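Local coordinates for response regulator receiver protein (Sinorhizobium medicae, PDB 2RDM) that probably acts as a receiver module of two-component signalling, taking up a phosphoryl group on an aspartate and passing the signal on by a change of shape, at residues L91-A94 against D100-I103; V72-E75 against P81-Y84; L10-A15 against L19-T24; S37-I42 against Q62-W67. The protein carries 1 engineered substitution. One frame throughout, in Å; residues are numbered along the deposited sequence.

Interaction 1 of 4, residues L91-A94 against D100-I103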
loop_
_atom_site.group_PDB
_atom_site.type_symbol
_atom_site.label_atom_id
_atom_site.label_comp_id
_atom_site.label_asym_id
_atom_site.label_seq_id
_atom_site.Cartn_x
_atom_site.Cartn_y
_atom_site.Cartn_z
ATOM N N LEU A 91 7.786 -4.848 -19.813
ATOM C CA LEU A 91 7.197 -3.508 -19.931
ATOM C C LEU A 91 5.808 -3.566 -20.564
ATOM O O LEU A 91 5.004 -2.652 -20.390
ATOM C CB LEU A 91 8.124 -2.559 -20.707
ATOM C CG LEU A 91 7.970 -1.042 -20.503
ATOM C CD1 LEU A 91 8.155 -0.621 -19.041
ATOM C CD2 LEU A 91 8.938 -0.286 -21.400
ATOM N N GLU A 92 5.533 -4.659 -21.280
ATOM C CA GLU A 92 4.209 -4.952 -21.832
ATOM C C GLU A 92 3.157 -5.158 -20.733
ATOM O O GLU A 92 1.967 -5.010 -20.985
ATOM C CB GLU A 92 4.256 -6.203 -22.708
ATOM C CG GLU A 92 5.368 -6.205 -23.748
ATOM C CD GLU A 92 5.571 -7.570 -24.374
ATOM O OE1 GLU A 92 5.715 -8.565 -23.625
ATOM O OE2 GLU A 92 5.590 -7.649 -25.619
ATOM N N TRP A 93 3.606 -5.502 -19.530
ATOM C CA TRP A 93 2.707 -5.620 -18.364
ATOM C C TRP A 93 1.988 -4.307 -18.048
ATOM O O TRP A 93 0.827 -4.313 -17.625
ATOM C CB TRP A 93 3.502 -6.105 -17.153
ATOM C CG TRP A 93 2.749 -6.196 -15.841
ATOM C CD1 TRP A 93 1.979 -7.237 -15.406
ATOM C CD2 TRP A 93 2.752 -5.228 -14.786
ATOM N NE1 TRP A 93 1.477 -6.963 -14.146
ATOM C CE2 TRP A 93 1.937 -5.737 -13.745
ATOM C CE3 TRP A 93 3.351 -3.970 -14.622
ATOM C CZ2 TRP A 93 1.725 -5.040 -12.560
ATOM C CZ3 TRP A 93 3.137 -3.276 -13.448
ATOM C CH2 TRP A 93 2.329 -3.815 -12.423
ATOM N N ALA A 94 2.678 -3.185 -18.250
ATOM C CA ALA A 94 2.113 -1.869 -17.954
ATOM C C ALA A 94 0.856 -1.578 -18.772
ATOM O O ALA A 94 -0.013 -0.837 -18.331
ATOM C CB ALA A 94 3.149 -0.789 -18.179
ATOM N N ASP A 100 -3.476 -5.466 -9.862
ATOM C CA ASP A 100 -2.970 -6.210 -8.699
ATOM C C ASP A 100 -2.259 -7.526 -9.001
ATOM O O ASP A 100 -2.129 -8.381 -8.124
ATOM C CB ASP A 100 -4.076 -6.435 -7.644
ATOM C CG ASP A 100 -4.713 -5.152 -7.196
ATOM O OD1 ASP A 100 -3.971 -4.238 -6.782
ATOM O OD2 ASP A 100 -5.951 -5.055 -7.264
ATOM N N SER A 101 -1.800 -7.687 -10.238
ATOM C CA SER A 101 -1.013 -8.841 -10.604
ATOM C C SER A 101 0.453 -8.535 -10.325
ATOM O O SER A 101 0.805 -7.376 -10.056
ATOM C CB SER A 101 -1.232 -9.161 -12.074
ATOM O OG SER A 101 -0.820 -8.045 -12.878
ATOM N N ILE A 102 1.292 -9.571 -10.344
ATOM C CA ILE A 102 2.746 -9.413 -10.240
ATOM C C ILE A 102 3.363 -10.010 -11.503
ATOM O O ILE A 102 2.945 -11.075 -11.934
ATOM C CB ILE A 102 3.279 -10.123 -8.983
ATOM C CG1 ILE A 102 2.756 -9.417 -7.718
ATOM C CG2 ILE A 102 4.801 -10.196 -8.958
ATOM C CD1 ILE A 102 3.177 -10.091 -6.414
ATOM N N ILE A 103 4.324 -9.326 -12.114
ATOM C CA ILE A 103 5.110 -9.979 -13.165
ATOM C C ILE A 103 6.535 -10.266 -12.672
ATOM O O ILE A 103 7.177 -9.394 -12.071
ATOM C CB ILE A 103 5.098 -9.202 -14.531
ATOM C CG1 ILE A 103 5.860 -10.001 -15.606
ATOM C CG2 ILE A 103 5.620 -7.781 -14.380
ATOM C CD1 ILE A 103 5.504 -9.645 -17.032
#

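Interaction 2 of 4, residues V72-E75 against P81-Y84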
loop_
_atom_site.group_PDB
_atom_site.type_symbol
_atom_site.label_atom_id
_atom_site.label_comp_id
_atom_site.label_asym_id
_atom_site.label_seq_id
_atom_site.Cartn_x
_atom_site.Cartn_y
_atom_site.Cartn_z
ATOM N N VAL A 72 -9.334 -14.231 -18.642
ATOM C CA VAL A 72 -10.300 -15.324 -18.422
ATOM C C VAL A 72 -10.382 -15.692 -16.936
ATOM O O VAL A 72 -11.484 -15.792 -16.370
ATOM C CB VAL A 72 -9.971 -16.558 -19.281
ATOM C CG1 VAL A 72 -10.905 -17.702 -18.952
ATOM C CG2 VAL A 72 -10.088 -16.206 -20.760
ATOM N N ALA A 73 -9.220 -15.843 -16.299
ATOM C CA ALA A 73 -9.171 -16.132 -14.848
ATOM C C ALA A 73 -9.936 -15.091 -14.041
ATOM O O ALA A 73 -10.704 -15.438 -13.127
ATOM C CB ALA A 73 -7.710 -16.255 -14.356
ATOM N N ARG A 74 -9.776 -13.821 -14.407
ATOM C CA ARG A 74 -10.441 -12.727 -13.683
ATOM C C ARG A 74 -11.936 -12.576 -13.978
ATOM O O ARG A 74 -12.685 -12.069 -13.143
ATOM C CB ARG A 74 -9.689 -11.417 -13.897
ATOM C CG ARG A 74 -8.351 -11.364 -13.152
ATOM C CD ARG A 74 -8.566 -11.085 -11.672
ATOM N NE ARG A 74 -7.319 -10.941 -10.928
ATOM C CZ ARG A 74 -6.627 -9.804 -10.806
ATOM N NH1 ARG A 74 -7.037 -8.680 -11.381
ATOM N NH2 ARG A 74 -5.520 -9.790 -10.094
ATOM N N GLU A 75 -12.363 -13.019 -15.158
ATOM C CA GLU A 75 -13.799 -13.158 -15.451
ATOM C C GLU A 75 -14.465 -14.188 -14.527
ATOM O O GLU A 75 -15.561 -13.953 -14.012
ATOM C CB GLU A 75 -14.018 -13.549 -16.913
ATOM C CG GLU A 75 -13.809 -12.411 -17.892
ATOM C CD GLU A 75 -13.652 -12.892 -19.323
ATOM O OE1 GLU A 75 -14.012 -14.055 -19.616
ATOM O OE2 GLU A 75 -13.159 -12.101 -20.159
ATOM N N PRO A 81 -5.546 -14.352 -7.743
ATOM C CA PRO A 81 -4.111 -14.102 -7.772
ATOM C C PRO A 81 -3.512 -14.407 -9.152
ATOM O O PRO A 81 -3.724 -15.486 -9.697
ATOM C CB PRO A 81 -3.575 -15.080 -6.733
ATOM C CG PRO A 81 -4.702 -15.166 -5.729
ATOM C CD PRO A 81 -5.920 -15.219 -6.608
ATOM N N ILE A 82 -2.791 -13.449 -9.710
ATOM C CA ILE A 82 -2.234 -13.632 -11.049
ATOM C C ILE A 82 -0.754 -13.278 -10.974
ATOM O O ILE A 82 -0.418 -12.164 -10.572
ATOM C CB ILE A 82 -2.925 -12.720 -12.088
ATOM C CG1 ILE A 82 -4.422 -13.037 -12.217
ATOM C CG2 ILE A 82 -2.200 -12.780 -13.451
ATOM C CD1 ILE A 82 -4.754 -14.365 -12.863
ATOM N N VAL A 83 0.106 -14.244 -11.296
ATOM C CA VAL A 83 1.543 -14.006 -11.442
ATOM C C VAL A 83 1.928 -14.354 -12.870
ATOM O O VAL A 83 1.762 -15.499 -13.299
ATOM C CB VAL A 83 2.397 -14.859 -10.474
ATOM C CG1 VAL A 83 3.897 -14.572 -10.663
ATOM C CG2 VAL A 83 2.010 -14.595 -8.996
ATOM N N TYR A 84 2.495 -13.385 -13.578
ATOM C CA TYR A 84 3.022 -13.627 -14.918
ATOM C C TYR A 84 4.495 -13.974 -14.851
ATOM O O TYR A 84 5.231 -13.422 -14.036
ATOM C CB TYR A 84 2.877 -12.387 -15.786
ATOM C CG TYR A 84 1.474 -11.810 -15.932
ATOM C CD1 TYR A 84 0.536 -12.396 -16.789
ATOM C CD2 TYR A 84 1.098 -10.667 -15.222
ATOM C CE1 TYR A 84 -0.731 -11.850 -16.941
ATOM C CE2 TYR A 84 -0.172 -10.109 -15.364
ATOM C CZ TYR A 84 -1.088 -10.722 -16.199
ATOM O OH TYR A 84 -2.305 -10.156 -16.376
HETATM O O HOH W 1 -3.454 -10.806 -8.289
#

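Interaction 3 of 4, residues L10-A15 against L19-T24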
loop_
_atom_site.group_PDB
_atom_site.type_symbol
_atom_site.label_atom_id
_atom_site.label_comp_id
_atom_site.label_asym_id
_atom_site.label_seq_id
_atom_site.Cartn_x
_atom_site.Cartn_y
_atom_site.Cartn_z
ATOM N N LEU A 10 -0.635 -23.674 -13.278
ATOM C CA LEU A 10 0.657 -23.252 -13.789
ATOM C C LEU A 10 0.723 -23.525 -15.286
ATOM O O LEU A 10 0.586 -24.673 -15.709
ATOM C CB LEU A 10 1.776 -23.998 -13.057
ATOM C CG LEU A 10 3.214 -23.893 -13.572
ATOM C CD1 LEU A 10 3.793 -22.494 -13.341
ATOM C CD2 LEU A 10 4.099 -24.943 -12.910
ATOM N N ALA A 11 0.935 -22.478 -16.079
ATOM C CA ALA A 11 0.965 -22.606 -17.534
ATOM C C ALA A 11 2.324 -22.189 -18.073
ATOM O O ALA A 11 2.648 -20.998 -18.085
ATOM C CB ALA A 11 -0.160 -21.758 -18.180
ATOM N N ASP A 12 3.122 -23.170 -18.481
ATOM C CA ASP A 12 4.463 -22.911 -19.015
ATOM C C ASP A 12 4.803 -23.920 -20.102
ATOM O O ASP A 12 4.568 -25.115 -19.937
ATOM C CB ASP A 12 5.544 -22.916 -17.905
ATOM C CG ASP A 12 6.900 -22.360 -18.386
ATOM O OD1 ASP A 12 7.488 -22.870 -19.365
ATOM O OD2 ASP A 12 7.396 -21.396 -17.779
ATOM N N ASP A 13 5.383 -23.396 -21.184
ATOM C CA ASP A 13 5.759 -24.124 -22.407
ATOM C C ASP A 13 6.802 -25.221 -22.237
ATOM O O ASP A 13 6.567 -26.371 -22.617
ATOM C CB ASP A 13 6.316 -23.130 -23.435
ATOM C CG ASP A 13 5.471 -23.029 -24.684
ATOM O OD1 ASP A 13 4.674 -23.950 -24.960
ATOM O OD2 ASP A 13 5.628 -22.024 -25.408
ATOM N N GLU A 14 7.969 -24.851 -21.713
ATOM C CA GLU A 14 9.113 -25.763 -21.706
ATOM C C GLU A 14 9.151 -26.725 -20.521
ATOM O O GLU A 14 8.767 -26.372 -19.401
ATOM C CB GLU A 14 10.442 -25.012 -21.866
ATOM C CG GLU A 14 10.611 -23.776 -21.005
ATOM C CD GLU A 14 11.946 -23.087 -21.249
ATOM O OE1 GLU A 14 12.989 -23.777 -21.204
ATOM O OE2 GLU A 14 11.953 -21.857 -21.477
ATOM N N ALA A 15 9.623 -27.940 -20.804
ATOM C CA ALA A 15 9.644 -29.056 -19.855
ATOM C C ALA A 15 10.499 -28.810 -18.615
ATOM O O ALA A 15 10.053 -29.095 -17.497
ATOM C CB ALA A 15 10.076 -30.345 -20.561
ATOM N N LEU A 19 8.491 -28.184 -14.771
ATOM C CA LEU A 19 8.831 -29.096 -13.665
ATOM C C LEU A 19 9.582 -28.394 -12.516
ATOM O O LEU A 19 9.430 -28.761 -11.349
ATOM C CB LEU A 19 9.631 -30.308 -14.181
ATOM C CG LEU A 19 8.934 -31.594 -14.678
ATOM C CD1 LEU A 19 8.051 -32.230 -13.601
ATOM C CD2 LEU A 19 8.139 -31.405 -15.978
ATOM N N ASP A 20 10.379 -27.384 -12.869
ATOM C CA ASP A 20 11.103 -26.539 -11.921
ATOM C C ASP A 20 10.130 -25.686 -11.114
ATOM O O ASP A 20 10.179 -25.684 -9.882
ATOM C CB ASP A 20 12.079 -25.635 -12.679
ATOM C CG ASP A 20 13.035 -24.897 -11.771
ATOM O OD1 ASP A 20 13.304 -25.379 -10.650
ATOM O OD2 ASP A 20 13.535 -23.833 -12.195
ATOM N N PHE A 21 9.247 -24.971 -11.815
ATOM C CA PHE A 21 8.226 -24.160 -11.165
ATOM C C PHE A 21 7.256 -25.047 -10.391
ATOM O O PHE A 21 6.878 -24.709 -9.269
ATOM C CB PHE A 21 7.473 -23.266 -12.168
ATOM C CG PHE A 21 8.354 -22.283 -12.901
ATOM C CD1 PHE A 21 9.361 -21.585 -12.232
ATOM C CD2 PHE A 21 8.164 -22.038 -14.258
ATOM C CE1 PHE A 21 10.174 -20.676 -12.909
ATOM C CE2 PHE A 21 8.979 -21.133 -14.945
ATOM C CZ PHE A 21 9.982 -20.451 -14.267
ATOM N N GLU A 22 6.888 -26.189 -10.980
ATOM C CA GLU A 22 5.948 -27.124 -10.358
ATOM C C GLU A 22 6.461 -27.643 -9.023
ATOM O O GLU A 22 5.725 -27.618 -8.035
ATOM C CB GLU A 22 5.624 -28.300 -11.294
ATOM C CG GLU A 22 4.641 -29.318 -10.729
ATOM C CD GLU A 22 4.045 -30.232 -11.792
ATOM O OE1 GLU A 22 4.582 -30.303 -12.924
ATOM O OE2 GLU A 22 3.025 -30.882 -11.487
ATOM N N SER A 23 7.714 -28.106 -8.994
ATOM C CA SER A 23 8.292 -28.663 -7.765
ATOM C C SER A 23 8.529 -27.599 -6.698
ATOM O O SER A 23 8.362 -27.875 -5.515
ATOM C CB SER A 23 9.575 -29.451 -8.038
ATOM O OG SER A 23 10.513 -28.663 -8.743
ATOM N N THR A 24 8.905 -26.391 -7.128
ATOM C CA THR A 24 8.996 -25.224 -6.239
ATOM C C THR A 24 7.666 -24.988 -5.528
ATOM O O THR A 24 7.618 -24.874 -4.304
ATOM C CB THR A 24 9.443 -23.954 -7.014
ATOM O OG1 THR A 24 10.787 -24.131 -7.467
ATOM C CG2 THR A 24 9.383 -22.702 -6.142
#

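Interaction 4 of 4, residues S37-I42 against Q62-W67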
loop_
_atom_site.group_PDB
_atom_site.type_symbol
_atom_site.label_atom_id
_atom_site.label_comp_id
_atom_site.label_asym_id
_atom_site.label_seq_id
_atom_site.Cartn_x
_atom_site.Cartn_y
_atom_site.Cartn_z
ATOM N N SER A 37 0.060 -24.868 -22.350
ATOM C CA SER A 37 -0.382 -23.789 -23.238
ATOM C C SER A 37 -1.428 -22.887 -22.599
ATOM O O SER A 37 -2.106 -23.285 -21.643
ATOM C CB SER A 37 -0.946 -24.359 -24.547
ATOM O OG SER A 37 -2.254 -24.869 -24.336
ATOM N N GLY A 38 -1.575 -21.687 -23.157
ATOM C CA GLY A 38 -2.643 -20.766 -22.770
ATOM C C GLY A 38 -4.031 -21.316 -23.028
ATOM O O GLY A 38 -4.936 -21.151 -22.200
ATOM N N ALA A 39 -4.197 -21.984 -24.175
ATOM C CA ALA A 39 -5.470 -22.612 -24.543
ATOM C C ALA A 39 -5.888 -23.644 -23.516
ATOM O O ALA A 39 -7.059 -23.689 -23.127
ATOM C CB ALA A 39 -5.395 -23.256 -25.943
ATOM N N LYS A 40 -4.923 -24.454 -23.070
ATOM C CA LYS A 40 -5.181 -25.490 -22.066
ATOM C C LYS A 40 -5.487 -24.867 -20.705
ATOM O O LYS A 40 -6.372 -25.337 -19.981
ATOM C CB LYS A 40 -4.002 -26.469 -21.982
ATOM C CG LYS A 40 -3.917 -27.462 -23.160
ATOM C CD LYS A 40 -2.514 -28.061 -23.302
ATOM C CE LYS A 40 -2.464 -29.149 -24.369
ATOM N NZ LYS A 40 -1.102 -29.757 -24.490
ATOM N N ALA A 41 -4.764 -23.802 -20.362
ATOM C CA ALA A 41 -5.048 -23.061 -19.116
ATOM C C ALA A 41 -6.481 -22.501 -19.083
ATOM O O ALA A 41 -7.195 -22.634 -18.077
ATOM C CB ALA A 41 -4.025 -21.948 -18.915
ATOM N N ILE A 42 -6.910 -21.899 -20.186
ATOM C CA ILE A 42 -8.269 -21.316 -20.291
ATOM C C ILE A 42 -9.352 -22.406 -20.194
ATOM O O ILE A 42 -10.342 -22.245 -19.476
ATOM C CB ILE A 42 -8.393 -20.451 -21.574
ATOM C CG1 ILE A 42 -7.568 -19.171 -21.399
ATOM C CG2 ILE A 42 -9.857 -20.105 -21.909
ATOM C CD1 ILE A 42 -7.297 -18.409 -22.665
ATOM N N GLN A 62 1.574 -20.874 -29.569
ATOM C CA GLN A 62 0.478 -20.278 -30.326
ATOM C C GLN A 62 -0.423 -19.455 -29.398
ATOM O O GLN A 62 -0.445 -19.697 -28.184
ATOM C CB GLN A 62 -0.341 -21.375 -31.024
ATOM C CG GLN A 62 0.356 -22.047 -32.216
ATOM C CD GLN A 62 0.665 -21.083 -33.349
ATOM O OE1 GLN A 62 -0.176 -20.276 -33.743
ATOM N NE2 GLN A 62 1.879 -21.168 -33.882
ATOM N N PRO A 63 -1.160 -18.457 -29.958
ATOM C CA PRO A 63 -2.215 -17.793 -29.168
ATOM C C PRO A 63 -3.272 -18.794 -28.688
ATOM O O PRO A 63 -3.437 -19.830 -29.320
ATOM C CB PRO A 63 -2.840 -16.818 -30.175
ATOM C CG PRO A 63 -1.748 -16.530 -31.141
ATOM C CD PRO A 63 -1.021 -17.831 -31.293
ATOM N N PRO A 64 -3.994 -18.499 -27.587
ATOM C CA PRO A 64 -4.017 -17.297 -26.736
ATOM C C PRO A 64 -2.796 -17.134 -25.832
ATOM O O PRO A 64 -2.248 -18.126 -25.344
ATOM C CB PRO A 64 -5.291 -17.472 -25.893
ATOM C CG PRO A 64 -5.561 -18.919 -25.899
ATOM C CD PRO A 64 -4.955 -19.518 -27.127
ATOM N N ASP A 65 -2.378 -15.884 -25.639
ATOM C CA ASP A 65 -1.235 -15.583 -24.799
ATOM C C ASP A 65 -1.599 -15.519 -23.307
ATOM O O ASP A 65 -2.774 -15.654 -22.927
ATOM C CB ASP A 65 -0.539 -14.296 -25.276
ATOM C CG ASP A 65 -1.425 -13.053 -25.173
ATOM O OD1 ASP A 65 -2.283 -12.957 -24.264
ATOM O OD2 ASP A 65 -1.241 -12.142 -26.007
ATOM N N GLY A 66 -0.586 -15.297 -22.471
ATOM C CA GLY A 66 -0.777 -15.230 -21.027
ATOM C C GLY A 66 -1.605 -14.058 -20.540
ATOM O O GLY A 66 -2.270 -14.155 -19.492
ATOM N N TRP A 67 -1.573 -12.955 -21.286
ATOM C CA TRP A 67 -2.421 -11.797 -20.974
ATOM C C TRP A 67 -3.887 -12.206 -21.049
ATOM O O TRP A 67 -4.696 -11.859 -20.175
ATOM C CB TRP A 67 -2.168 -10.620 -21.924
ATOM C CG TRP A 67 -0.724 -10.212 -22.095
ATOM C CD1 TRP A 67 -0.023 -10.150 -23.271
ATOM C CD2 TRP A 67 0.179 -9.793 -21.069
ATOM N NE1 TRP A 67 1.260 -9.715 -23.031
ATOM C CE2 TRP A 67 1.404 -9.486 -21.684
ATOM C CE3 TRP A 67 0.064 -9.631 -19.683
ATOM C CZ2 TRP A 67 2.513 -9.048 -20.964
ATOM C CZ3 TRP A 67 1.164 -9.215 -18.968
ATOM C CH2 TRP A 67 2.380 -8.915 -19.613
HETATM O O HOH W 2 -1.702 -20.837 -25.973
#

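Interaction 1 of 4, residues L91-A94 against D100-I103
Two groups hold Ser-101 OG: it accepts the indole N-H of Trp-93, with NE1 to OG at 2.8 Å, and it makes a second hydrogen bond to Val-98 O in the loop just ahead of it. The N-H points only moderately straight at the oxygen (152°), and OG stands a little off the indole plane. Where the six-membered ring runs on, CZ2 of Trp-93 passes 3.5 Å from Ser-101 O. These segments belong to the beta-alpha-beta unit of strand 82-86, helix 93-96 and strand 102-105 in the CheY-like receiver fold, so the indole bridges the short helix and the edge strand of the sheet. One face of its pyrrole ring takes a CH-pi contact from Ile-103, whose CG2 lies 3.8 Å from the ring centroid and nearest to Trp-93 CG, at 3.6 Å. With CG anti to the backbone N (chi1 176°), Trp-93 reaches across to the strand, and the two side chains slide past each other in opposite directions. Tyr-84 meets the indole steeply, with ring planes about 75° apart; Pro-99 of a second subunit and Glu-125 of a third, both copies of this protein, also pack on Trp-93.

Interaction 2 of 4, residues V72-E75 against P81-Y84
The guanidinium of Arg-74 is met by Ile-82 at an oblique slant, CG1 of the isoleucine lying 3.8 Å from NE, while a water sits in the guanidinium plane at its edge. That water accepts a weak hydrogen bond from Arg-74 NH2 at 2.9 Å and a further one from Ile-82 N at 3.1 Å, which ties the arginine to the start of the strand. A second flat group, the ring of Tyr-84, carries Ile-82 CG2 over one face, 3.6 Å above the plane and displaced toward the rim. Ile-82 thus uses each branch differently: CG2 goes to the tyrosine, CG1 to the arginine, and the terminal CD1 meets Ala-73 CB at 3.8 Å. Helix 66-76 lies here against strand 82-86, the strand that follows it in a beta-alpha-beta unit of the receiver fold. Ala-73 points its methyl toward the strand, and its CA is 8.3 Å from Ile-82 CA, the nearest such pair. Arg-74 starts from the flank of the helix and bends at chi2 (-77°), and this turn brings its end round to the strand. There the polar end is well supplied: NE binds Met-80 O, and NH1 binds Pro-99 O of its own chain and Ala-94 O of a second subunit, another copy of the protein, so that one guanidinium links the helix, two loops and a neighbouring molecule. Tyr-84 OH in turn accepts from Val-98 N.

Interaction 3 of 4, residues L10-A15 against L19-T24
The apolar part of the contact is Leu-10 set against the helix: CD2 touches Phe-21 CB at 3.8 Å and lies 3.6 Å from Glu-22 N, and the leucine and phenylalanine side chains cross at about a right angle. Next, Asp-12 OD2 approaches the edge of the Phe-21 ring in its plane, 3.3 Å from CE2, where the positive rim of the ring probably suits the oxygen; the carboxylate itself is turned 50° from the ring. Among polar bonds, Leu-19 N donates to Ala-15 O at 3.3 Å in the first turn of helix 15-27, and Asp-12 OD1 takes Glu-14 N at 3.1 Å, closing an Asx turn just before that helix. Swung away from the backbone N (chi1 -168°), the aspartate carboxylate brings OD2 to the phenylalanine and OD1 to the turn. Shortened to an alanine here, the side chain would probably leave Glu-14 N without its acceptor and the Phe-21 edge without its carboxylate. Asp-12 OD2 also lies close to OD1 of Asp-57, the predicted phosphorylation site, whose OD2 takes Asp-13 N; Asp-12 and Asp-13 just past strand 7-11, with Asp-57 at the end of strand 53-57, form the acidic pocket of receiver domains, which in relatives holds magnesium.

Interaction 4 of 4, residues S37-I42 against Q62-W67
Apolar packing comes first, and it is centred on the ring of Pro-64, which lies against the opening turns of helix 38-46. Ile-42 CD1 reaches Pro-64 CG at 3.7 Å, the two side chains meeting at a slant, and Ala-39 CB rests 3.9 Å from Pro-64 CD. The peptide bond before Pro-64 is cis, and the ring points toward the helix. Backbone closeness is the second kind: Gly-38 CA lies 3.7 Å from Pro-64 O, and a CB on the glycine would clash with that carbonyl. Third is water: one molecule donates to Gln-62 O and to Pro-64 O, each at 2.8 Å, and accepts from Ala-39 N at 3.3 Å, stitching the loop to the first turn of the helix. Each helix start is also capped, Ser-37 OG taking Lys-40 N at 3.0 Å and Asp-65 OD1 taking Gln-68 N at the head of helix 66-76. With a glycine in place of Pro-64 the ring carbons go, and Ile-42 CD1 and Ala-39 CB would probably be left facing a gap. The two helix starts are therefore joined by carbon packing and a shared water rather than by direct polar bonds, consistent with a fit set by shape together with the one bridging water.

How the interactions relate
Interactions 1 and 2 are the buried pair, joined through neighbouring strands 82-86 and 102-105, where Ile-102 and Tyr-84 very probably share a backbone hydrogen bond; both also reach the second subunit. Interactions 3 and 4 are only partly buried, and no other chain of the assembly touches them. Helix 66-76 serves interactions 2 and 4, and Trp-67 ties them to interaction 1, packing on Tyr-84, Trp-93 and Ile-103. Interaction 3, across the chain's centre from interaction 2, meets interaction 4 where Ala-11 packs on Ala-41. Chemistry follows place: an indole-hydroxyl bond at the sheet edge, a many-partnered arginine beside the sheet, carboxylates at the acidic pocket, proline and water between helix starts.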